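Local coordinates for protein putative triphosphoribosyl-dephospho-coA synthase (Archaeoglobus fulgidus DSM 4304, PDB 3H9P) that is of uncertain function but belongs to the CitG family and may act as an ATP-dependent triphosphoribosyl-dephospho-CoA synthase, at residues Glu123-Ile126 with Ala127-Ile131; Asn132-Glu135 with Trp136-Ala140; Gly22-Pro25 with Ala26-Val30; Ala192-Gly195 with Arg196-Glu200. All coordinates share one frame; numbering follows the deposited sequence.

Interaction 1: residues Glu123-Ile126 with Ala127-Ile131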
loop_
_atom_site.group_PDB
_atom_site.type_symbol
_atom_site.label_atom_id
_atom_site.label_comp_id
_atom_site.label_asym_id
_atom_site.label_seq_id
_atom_site.Cartn_x
_atom_site.Cartn_y
_atom_site.Cartn_z
ATOM N N GLU A 123 -1.764 13.439 5.533
ATOM C CA GLU A 123 -1.605 14.172 6.780
ATOM C C GLU A 123 -2.877 14.933 7.086
ATOM O O GLU A 123 -3.343 14.948 8.223
ATOM C CB GLU A 123 -0.453 15.172 6.701
ATOM C CG GLU A 123 0.930 14.563 6.672
ATOM C CD GLU A 123 1.962 15.513 6.086
ATOM O OE1 GLU A 123 1.578 16.561 5.520
ATOM O OE2 GLU A 123 3.165 15.213 6.176
ATOM N N GLU A 124 -3.456 15.552 6.066
ATOM C CA GLU A 124 -4.619 16.377 6.334
ATOM C C GLU A 124 -5.851 15.547 6.705
ATOM O O GLU A 124 -6.650 15.991 7.508
ATOM C CB GLU A 124 -4.858 17.444 5.251
ATOM C CG GLU A 124 -5.541 17.015 3.970
ATOM C CD GLU A 124 -5.642 18.171 2.963
ATOM O OE1 GLU A 124 -6.781 18.576 2.620
ATOM O OE2 GLU A 124 -4.580 18.696 2.531
ATOM N N GLU A 125 -5.967 14.324 6.188
ATOM C CA GLU A 125 -7.084 13.459 6.586
ATOM C C GLU A 125 -6.878 12.786 7.929
ATOM O O GLU A 125 -7.832 12.632 8.701
ATOM C CB GLU A 125 -7.440 12.446 5.506
ATOM C CG GLU A 125 -7.987 13.109 4.299
ATOM C CD GLU A 125 -9.195 13.992 4.603
ATOM O OE1 GLU A 125 -10.164 13.482 5.205
ATOM O OE2 GLU A 125 -9.160 15.198 4.240
ATOM N N ILE A 126 -5.637 12.409 8.210
ATOM C CA ILE A 126 -5.279 12.013 9.564
ATOM C C ILE A 126 -5.719 13.067 10.570
ATOM O O ILE A 126 -6.493 12.775 11.480
ATOM C CB ILE A 126 -3.784 11.691 9.737
ATOM C CG1 ILE A 126 -3.440 10.420 8.950
ATOM C CG2 ILE A 126 -3.483 11.447 11.213
ATOM C CD1 ILE A 126 -1.974 10.276 8.660
ATOM N N ALA A 127 -5.257 14.296 10.371
ATOM C CA ALA A 127 -5.695 15.424 11.196
ATOM C C ALA A 127 -7.227 15.527 11.293
ATOM O O ALA A 127 -7.790 15.398 12.379
ATOM C CB ALA A 127 -5.090 16.731 10.678
ATOM N N GLN A 128 -7.888 15.715 10.146
ATOM C CA GLN A 128 -9.339 15.928 10.081
ATOM C C GLN A 128 -10.166 14.867 10.804
ATOM O O GLN A 128 -11.070 15.207 11.571
ATOM C CB GLN A 128 -9.810 16.019 8.625
ATOM C CG GLN A 128 -9.220 17.163 7.813
ATOM C CD GLN A 128 -9.698 18.523 8.266
ATOM O OE1 GLN A 128 -10.805 18.935 7.939
ATOM N NE2 GLN A 128 -8.855 19.238 9.013
ATOM N N LYS A 129 -9.867 13.589 10.553
ATOM C CA LYS A 129 -10.640 12.480 11.119
ATOM C C LYS A 129 -10.093 12.006 12.455
ATOM O O LYS A 129 -10.579 11.002 13.024
ATOM C CB LYS A 129 -10.696 11.298 10.136
ATOM C CG LYS A 129 -11.521 11.563 8.874
ATOM C CD LYS A 129 -12.927 11.932 9.249
ATOM C CE LYS A 129 -13.847 11.914 8.083
ATOM N NZ LYS A 129 -15.173 12.422 8.505
ATOM N N LYS A 130 -9.061 12.705 12.930
ATOM C CA LYS A 130 -8.417 12.399 14.204
ATOM C C LYS A 130 -8.065 10.914 14.291
ATOM O O LYS A 130 -8.518 10.171 15.177
ATOM C CB LYS A 130 -9.299 12.876 15.362
ATOM C CG LYS A 130 -9.507 14.389 15.333
ATOM C CD LYS A 130 -10.311 14.857 16.545
ATOM C CE LYS A 130 -10.956 16.207 16.324
ATOM N NZ LYS A 130 -11.624 16.750 17.570
ATOM N N ILE A 131 -7.257 10.479 13.333
ATOM C CA ILE A 131 -6.926 9.073 13.225
ATOM C C ILE A 131 -5.650 8.801 13.986
ATOM O O ILE A 131 -4.537 9.190 13.563
ATOM C CB ILE A 131 -6.848 8.573 11.763
ATOM C CG1 ILE A 131 -8.153 8.929 11.030
ATOM C CG2 ILE A 131 -6.574 7.084 11.745
ATOM C CD1 ILE A 131 -8.303 8.379 9.572
#
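I126 and I131 meet across the end of helix 118-129, which closes in a Schellman motif. K130 takes a positive phi (50°), and the turn carries I131 N back to I126 O at 3.0 Å; K130 N bonds to A127 O, also at 3.0 Å, inside that wider loop. Pairing of the two apolar residues that bracket such a turn is the usual companion of this motif, and I126 supplies the helical half of it. Its CB sits next to the following peptide by bonding alone, and the contacts are made by the two branches. CG2 runs toward the helix end, 3.4 Å from I131 O and 4.5 Å from I131 CB. CG1 lies anti to the carbonyl carbon (chi1 -67°) and leads to CD1, which reaches W136 CZ2 at 4.0 Å; S95 and L99 of helix 92-105 also touch this side chain. Ordinary helical bonds, from A127 N to E123 O and from K129 N to E125 O, hold the turns before the cap. On the polar side E125 and E124 both form salt bridges to K138 of the second subunit, while K129 NZ bonds to K130 O of that subunit. The E125 chain is bent at its second torsion; its carboxylate plane stands 63° from the Q128 amide, and E125 OE2 is 4.1 Å from Q128 CG.

Interaction 2: residues Asn132-Glu135 with Trp136-Ala140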
loop_
_atom_site.group_PDB
_atom_site.type_symbol
_atom_site.label_atom_id
_atom_site.label_comp_id
_atom_site.label_asym_id
_atom_site.label_seq_id
_atom_site.Cartn_x
_atom_site.Cartn_y
_atom_site.Cartn_z
ATOM N N ASN A 132 -5.810 8.131 15.124
ATOM C CA ASN A 132 -4.670 7.842 15.943
ATOM C C ASN A 132 -3.802 6.726 15.327
ATOM O O ASN A 132 -4.124 6.155 14.283
ATOM C CB ASN A 132 -5.093 7.609 17.384
ATOM C CG ASN A 132 -5.502 6.181 17.672
ATOM O OD1 ASN A 132 -5.323 5.273 16.880
ATOM N ND2 ASN A 132 -6.040 5.984 18.859
ATOM N N LEU A 133 -2.688 6.416 15.951
ATOM C CA LEU A 133 -1.725 5.560 15.288
ATOM C C LEU A 133 -2.279 4.146 15.206
ATOM O O LEU A 133 -1.986 3.398 14.285
ATOM C CB LEU A 133 -0.416 5.578 16.048
ATOM C CG LEU A 133 0.720 4.684 15.564
ATOM C CD1 LEU A 133 1.162 5.082 14.096
ATOM C CD2 LEU A 133 1.847 4.859 16.576
ATOM N N TYR A 134 -3.103 3.799 16.191
ATOM C CA TYR A 134 -3.698 2.474 16.268
ATOM C C TYR A 134 -4.686 2.310 15.132
ATOM O O TYR A 134 -4.612 1.334 14.372
ATOM C CB TYR A 134 -4.371 2.288 17.616
ATOM C CG TYR A 134 -5.007 0.943 17.793
ATOM C CD1 TYR A 134 -4.218 -0.172 18.054
ATOM C CD2 TYR A 134 -6.405 0.783 17.736
ATOM C CE1 TYR A 134 -4.773 -1.414 18.254
ATOM C CE2 TYR A 134 -6.988 -0.488 17.930
ATOM C CZ TYR A 134 -6.144 -1.573 18.195
ATOM O OH TYR A 134 -6.619 -2.834 18.385
ATOM N N GLU A 135 -5.589 3.281 15.021
ATOM C CA GLU A 135 -6.655 3.277 13.999
ATOM C C GLU A 135 -6.058 3.294 12.604
ATOM O O GLU A 135 -6.500 2.579 11.724
ATOM C CB GLU A 135 -7.623 4.449 14.207
ATOM C CG GLU A 135 -8.238 4.438 15.603
ATOM C CD GLU A 135 -8.861 5.767 16.047
ATOM O OE1 GLU A 135 -8.333 6.869 15.750
ATOM O OE2 GLU A 135 -9.902 5.706 16.731
ATOM N N TRP A 136 -5.045 4.116 12.415
ATOM C CA TRP A 136 -4.336 4.160 11.155
ATOM C C TRP A 136 -3.868 2.754 10.793
ATOM O O TRP A 136 -4.202 2.241 9.721
ATOM C CB TRP A 136 -3.147 5.108 11.265
ATOM C CG TRP A 136 -2.593 5.513 9.937
ATOM C CD1 TRP A 136 -3.228 5.459 8.733
ATOM C CD2 TRP A 136 -1.310 6.096 9.686
ATOM N NE1 TRP A 136 -2.412 5.936 7.741
ATOM C CE2 TRP A 136 -1.232 6.349 8.294
ATOM C CE3 TRP A 136 -0.207 6.421 10.504
ATOM C CZ2 TRP A 136 -0.092 6.913 7.685
ATOM C CZ3 TRP A 136 0.948 6.980 9.895
ATOM C CH2 TRP A 136 0.988 7.215 8.498
HETATM N N MSE A 137 -3.126 2.131 11.717
HETATM C CA MSE A 137 -2.593 0.783 11.533
HETATM C C MSE A 137 -3.710 -0.239 11.258
HETATM O O MSE A 137 -3.473 -1.184 10.500
HETATM C CB MSE A 137 -1.732 0.332 12.726
HETATM C CG MSE A 137 -0.391 1.035 12.894
HETATM SE SE MSE A 137 0.787 1.077 11.304
HETATM C CE MSE A 137 0.146 2.740 10.500
ATOM N N LYS A 138 -4.915 -0.054 11.817
ATOM C CA LYS A 138 -6.019 -0.959 11.493
ATOM C C LYS A 138 -6.454 -0.823 10.031
ATOM O O LYS A 138 -7.205 -1.656 9.537
ATOM C CB LYS A 138 -7.255 -0.752 12.376
ATOM C CG LYS A 138 -7.134 -1.164 13.856
ATOM C CD LYS A 138 -8.505 -1.038 14.587
ATOM C CE LYS A 138 -9.654 -1.373 13.637
ATOM N NZ LYS A 138 -11.000 -1.109 14.218
HETATM N N MSE A 139 -6.012 0.215 9.330
HETATM C CA MSE A 139 -6.410 0.357 7.925
HETATM C C MSE A 139 -5.344 -0.084 6.914
HETATM O O MSE A 139 -5.521 0.055 5.715
HETATM C CB MSE A 139 -6.844 1.778 7.645
HETATM C CG MSE A 139 -8.112 2.102 8.348
HETATM SE SE MSE A 139 -8.497 3.993 8.252
HETATM C CE MSE A 139 -6.748 4.763 8.530
ATOM N N ALA A 140 -4.230 -0.585 7.411
ATOM C CA ALA A 140 -3.174 -1.062 6.545
ATOM C C ALA A 140 -3.537 -2.387 5.842
ATOM O O ALA A 140 -4.364 -3.137 6.326
ATOM C CB ALA A 140 -1.878 -1.201 7.347
#
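W136 N donates to N132 O at 2.9 Å, the first of the backbone bonds that wind helix 133-138. M137 N follows to L133 O at 3.1 Å, arriving 36° out of the carbonyl plane, and K138 N to Y134 O. The start of the helix is held by side chains as well: N132 OD1 takes E135 N at 2.7 Å in a nearly straight bond and Y134 N in a weak one, while E135 OE1 accepts N132 N at 2.9 Å on its anti side. That carboxylate oxygen also forms a salt bridge to K129 of the second subunit.

Apolar contacts gather round the W136 indole. L133 CD1 comes to its edge, 4.1 Å from CE3, and the selenomethionine M137, bent at chi2 and again at chi3 (89°), lays its methyl CE 3.5 Å above one face. A second selenomethionine, M139, brings its CE to the edge in the ring plane. The alkyl chain of K138 passes across Y134, with CG over one face and CD 3.7 Å from CE2. The reciprocal bonds between N132 and E135 make a capping box, a well-known N-terminal helix cap, here at the start of helix 133-138.

Interaction 3: residues Gly22-Pro25 with Ala26-Val30. With GOL (glycerol), chain E.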
loop_
_atom_site.group_PDB
_atom_site.type_symbol
_atom_site.label_atom_id
_atom_site.label_comp_id
_atom_site.label_asym_id
_atom_site.label_seq_id
_atom_site.Cartn_x
_atom_site.Cartn_y
_atom_site.Cartn_z
ATOM N N GLY A 22 22.610 3.875 18.497
ATOM C CA GLY A 22 22.615 5.316 18.325
ATOM C C GLY A 22 21.302 5.904 18.811
ATOM O O GLY A 22 21.255 7.082 19.117
ATOM N N ALA A 23 20.236 5.091 18.904
ATOM C CA ALA A 23 18.930 5.582 19.356
ATOM C C ALA A 23 18.661 5.426 20.856
ATOM O O ALA A 23 17.552 5.751 21.386
ATOM C CB ALA A 23 17.804 4.921 18.547
ATOM N N PHE A 24 19.643 4.898 21.555
ATOM C CA PHE A 24 19.446 4.647 22.961
ATOM C C PHE A 24 18.946 5.886 23.771
ATOM O O PHE A 24 18.030 5.744 24.559
ATOM C CB PHE A 24 20.714 4.059 23.556
ATOM C CG PHE A 24 20.524 3.473 24.906
ATOM C CD1 PHE A 24 20.025 2.191 25.041
ATOM C CD2 PHE A 24 20.862 4.208 26.045
ATOM C CE1 PHE A 24 19.845 1.645 26.333
ATOM C CE2 PHE A 24 20.740 3.672 27.317
ATOM C CZ PHE A 24 20.233 2.392 27.468
ATOM N N PRO A 25 19.538 7.085 23.567
ATOM C CA PRO A 25 18.965 8.248 24.257
ATOM C C PRO A 25 17.472 8.498 23.977
ATOM O O PRO A 25 16.747 8.890 24.901
ATOM C CB PRO A 25 19.801 9.442 23.749
ATOM C CG PRO A 25 21.117 8.840 23.339
ATOM C CD PRO A 25 20.768 7.433 22.818
ATOM N N ALA A 26 17.029 8.301 22.730
ATOM C CA ALA A 26 15.608 8.373 22.379
ATOM C C ALA A 26 14.801 7.338 23.150
ATOM O O ALA A 26 13.708 7.628 23.638
ATOM C CB ALA A 26 15.419 8.122 20.870
ATOM N N PHE A 27 15.346 6.124 23.254
ATOM C CA PHE A 27 14.677 5.057 23.985
ATOM C C PHE A 27 14.498 5.408 25.458
ATOM O O PHE A 27 13.426 5.162 26.024
ATOM C CB PHE A 27 15.415 3.716 23.851
ATOM C CG PHE A 27 15.371 3.113 22.478
ATOM C CD1 PHE A 27 14.342 3.399 21.591
ATOM C CD2 PHE A 27 16.357 2.232 22.077
ATOM C CE1 PHE A 27 14.299 2.820 20.306
ATOM C CE2 PHE A 27 16.317 1.651 20.790
ATOM C CZ PHE A 27 15.279 1.971 19.915
ATOM N N LEU A 28 15.522 5.988 26.081
ATOM C CA LEU A 28 15.413 6.444 27.483
ATOM C C LEU A 28 14.335 7.529 27.621
ATOM O O LEU A 28 13.538 7.532 28.573
ATOM C CB LEU A 28 16.756 6.929 28.020
ATOM C CG LEU A 28 17.893 5.890 28.158
ATOM C CD1 LEU A 28 19.140 6.517 28.735
ATOM C CD2 LEU A 28 17.450 4.681 29.009
ATOM N N GLU A 29 14.271 8.406 26.633
ATOM C CA GLU A 29 13.207 9.391 26.604
ATOM C C GLU A 29 11.783 8.765 26.528
ATOM O O GLU A 29 10.901 9.155 27.273
ATOM C CB GLU A 29 13.478 10.410 25.506
ATOM C CG GLU A 29 12.419 11.411 25.333
ATOM C CD GLU A 29 12.919 12.681 24.620
ATOM O OE1 GLU A 29 13.863 12.593 23.786
ATOM O OE2 GLU A 29 12.371 13.767 24.924
ATOM N N VAL A 30 11.605 7.771 25.655
ATOM C CA VAL A 30 10.371 7.021 25.555
ATOM C C VAL A 30 9.994 6.359 26.876
ATOM O O VAL A 30 8.821 6.443 27.314
ATOM C CB VAL A 30 10.481 5.972 24.386
ATOM C CG1 VAL A 30 9.327 4.975 24.388
ATOM C CG2 VAL A 30 10.664 6.692 22.982
HETATM C C1 GOL E . 14.956 10.689 29.442
HETATM O O1 GOL E . 14.488 9.687 30.337
HETATM C C2 GOL E . 16.370 10.377 28.918
HETATM O O2 GOL E . 17.319 10.870 29.836
HETATM C C3 GOL E . 16.604 11.040 27.539
HETATM O O3 GOL E . 17.726 10.514 26.836
#
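F24 and L28 pack one helical turn apart at the start of helix 24-33. L28 CD1 lies 3.6 Å from F24 CE2, while CD2 is near CZ, so both leucine branches brace the ring; the two residues also touch a crystal neighbour. One residue earlier on each side, F27 CZ meets A23 CB at 4.1 Å, and with chi1 at -69° the F27 ring is set so that A23 O stands 3.6 Å above one face, toward its rim. V65 and I68 of helix 58-68 pack on the F27 side chain. With F27 cut back to an alanine, A23 CB would probably lose its neighbour and a gap would open beside V65 and I68.

The backbone bonds are regular: F27 N to A23 O and L28 N to F24 O, each 2.9 Å, then E29 N to P25 O at 3.1 Å. A26 N is taken by E46 OE1, and the E29 carboxylate forms salt bridges to K33 and R42.

A glycerol, probably from the crystallisation liquor, donates from O3 to P25 O at 2.7 Å and weakly from O1 to L28 O, its C2 3.6 Å from L28 CB. P25 O thus serves a helical amide and a hydroxyl together, which implies that this helical carbonyl remains accessible to a second donor.

Interaction 4: residues Ala192-Gly195 with Arg196-Glu200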
loop_
_atom_site.group_PDB
_atom_site.type_symbol
_atom_site.label_atom_id
_atom_site.label_comp_id
_atom_site.label_asym_id
_atom_site.label_seq_id
_atom_site.Cartn_x
_atom_site.Cartn_y
_atom_site.Cartn_z
ATOM N N ALA A 192 7.002 -5.025 -2.166
ATOM C CA ALA A 192 6.864 -3.733 -2.824
ATOM C C ALA A 192 7.963 -3.473 -3.840
ATOM O O ALA A 192 7.746 -2.770 -4.803
ATOM C CB ALA A 192 6.817 -2.608 -1.774
ATOM N N LYS A 193 9.156 -4.013 -3.614
ATOM C CA LYS A 193 10.278 -3.771 -4.534
ATOM C C LYS A 193 10.335 -4.806 -5.670
ATOM O O LYS A 193 10.473 -4.435 -6.839
ATOM C CB LYS A 193 11.621 -3.752 -3.782
ATOM C CG LYS A 193 12.806 -3.389 -4.669
ATOM C CD LYS A 193 14.069 -3.139 -3.881
ATOM C CE LYS A 193 15.155 -2.555 -4.792
ATOM N NZ LYS A 193 16.077 -1.624 -4.050
HETATM N N MSE A 194 10.236 -6.089 -5.295
HETATM C CA MSE A 194 10.424 -7.229 -6.198
HETATM C C MSE A 194 9.135 -7.896 -6.637
HETATM O O MSE A 194 9.144 -8.683 -7.572
HETATM C CB MSE A 194 11.272 -8.315 -5.534
HETATM C CG MSE A 194 12.533 -7.858 -4.892
HETATM SE SE MSE A 194 13.610 -6.765 -6.049
HETATM C CE MSE A 194 13.994 -7.995 -7.548
ATOM N N GLY A 195 8.037 -7.622 -5.947
ATOM C CA GLY A 195 6.779 -8.260 -6.277
ATOM C C GLY A 195 6.430 -9.413 -5.356
ATOM O O GLY A 195 7.293 -10.025 -4.747
ATOM N N ARG A 196 5.142 -9.704 -5.292
ATOM C CA ARG A 196 4.599 -10.698 -4.421
ATOM C C ARG A 196 5.258 -12.042 -4.635
ATOM O O ARG A 196 5.662 -12.680 -3.680
ATOM C CB ARG A 196 3.077 -10.787 -4.639
ATOM C CG ARG A 196 2.296 -10.586 -3.385
ATOM C CD ARG A 196 0.888 -10.022 -3.622
ATOM N NE ARG A 196 0.011 -10.556 -2.585
ATOM C CZ ARG A 196 -1.276 -10.875 -2.744
ATOM N NH1 ARG A 196 -1.897 -10.682 -3.906
ATOM N NH2 ARG A 196 -1.957 -11.379 -1.720
ATOM N N GLU A 197 5.380 -12.481 -5.882
ATOM C CA GLU A 197 5.926 -13.800 -6.157
ATOM C C GLU A 197 7.407 -13.957 -5.766
ATOM O O GLU A 197 7.823 -15.039 -5.352
ATOM C CB GLU A 197 5.669 -14.219 -7.595
ATOM C CG GLU A 197 5.289 -15.697 -7.724
ATOM C CD GLU A 197 6.496 -16.583 -7.518
ATOM O OE1 GLU A 197 7.577 -16.183 -8.012
ATOM O OE2 GLU A 197 6.388 -17.634 -6.850
ATOM N N TYR A 198 8.190 -12.886 -5.842
ATOM C CA TYR A 198 9.585 -12.959 -5.421
ATOM C C TYR A 198 9.676 -13.010 -3.895
ATOM O O TYR A 198 10.446 -13.789 -3.333
ATOM C CB TYR A 198 10.408 -11.785 -5.987
ATOM C CG TYR A 198 11.886 -11.890 -5.704
ATOM C CD1 TYR A 198 12.806 -12.165 -6.726
ATOM C CD2 TYR A 198 12.370 -11.715 -4.416
ATOM C CE1 TYR A 198 14.168 -12.280 -6.445
ATOM C CE2 TYR A 198 13.724 -11.823 -4.126
ATOM C CZ TYR A 198 14.609 -12.105 -5.127
ATOM O OH TYR A 198 15.927 -12.198 -4.787
ATOM N N ALA A 199 8.878 -12.197 -3.213
ATOM C CA ALA A 199 8.760 -12.305 -1.749
ATOM C C ALA A 199 8.348 -13.733 -1.261
ATOM O O ALA A 199 8.929 -14.276 -0.316
ATOM C CB ALA A 199 7.825 -11.234 -1.209
ATOM N N GLU A 200 7.356 -14.331 -1.906
ATOM C CA GLU A 200 6.898 -15.685 -1.530
ATOM C C GLU A 200 8.028 -16.665 -1.749
ATOM O O GLU A 200 8.181 -17.637 -1.006
ATOM C CB GLU A 200 5.688 -16.115 -2.364
ATOM C CG GLU A 200 4.514 -16.580 -1.537
ATOM C CD GLU A 200 3.441 -15.504 -1.393
ATOM O OE1 GLU A 200 2.551 -15.403 -2.268
ATOM O OE2 GLU A 200 3.470 -14.751 -0.402
#
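M194 and Y198 are brought together by a break in the helical backbone at G195, whose phi of 101° ends helix 188-194 and whose carbonyl starts helix 196-208. G195 O accepts A199 N at 3.1 Å in an almost straight bond, and Y198 N at 3.2 Å in a weak one. The positive phi with an extended psi brings the site of a side chain onto the M194 carbonyl oxygen, which suits a residue without one.

The selenomethionine M194 and Y198 run side by side in the same direction, their CB atoms 3.6 Å apart. Y198 places its ring with CG anti to the backbone N (chi1 -174°), and M194 CG lies over one face, offset toward the rim and 4.2 Å from the ring centroid, a CH-pi contact. Further bends at chi2 and chi3 carry M194 SE to a point at some distance above the same ring, 5.3 Å from the centroid and only 4° off the ring normal. This is a Met-aromatic contact, here spanning the junction of two consecutive helices, with G195 at the N-cap position between them. The tyrosine reaches on to the helix 212-225 region, where its OH bonds to D225, and its ring meets W205 edge-to-face. A valine in place of Y198 would probably leave D225 without this hydroxyl partner and M194 CG and SE without a ring to lie over. Beyond the junction, M194 packs on E197 of the second subunit, and A192 on R196 of that subunit. A199 CB approaches G195 O at 3.8 Å.

In the fold
Interactions 1 and 2 are adjoining, their centres about 11 Å apart: the end of helix 118-129 is joined by the short turn 130-132 to the start of helix 133-138, and W136 receives I126 and I131 between them. Charged ends there cross to the second subunit, whereas I126 and L133 pack on helix 92-105. Interaction 4 also touches the second subunit but lies about 24 Å from interaction 2 between centres, and joins its helices through a glycine and an aromatic contact in place of a side-chain capping box. Interaction 3, across the chain's centre from interaction 4, meets no other subunit; its A23 and A26 are buried, while F24, P25 and L28 are exposed.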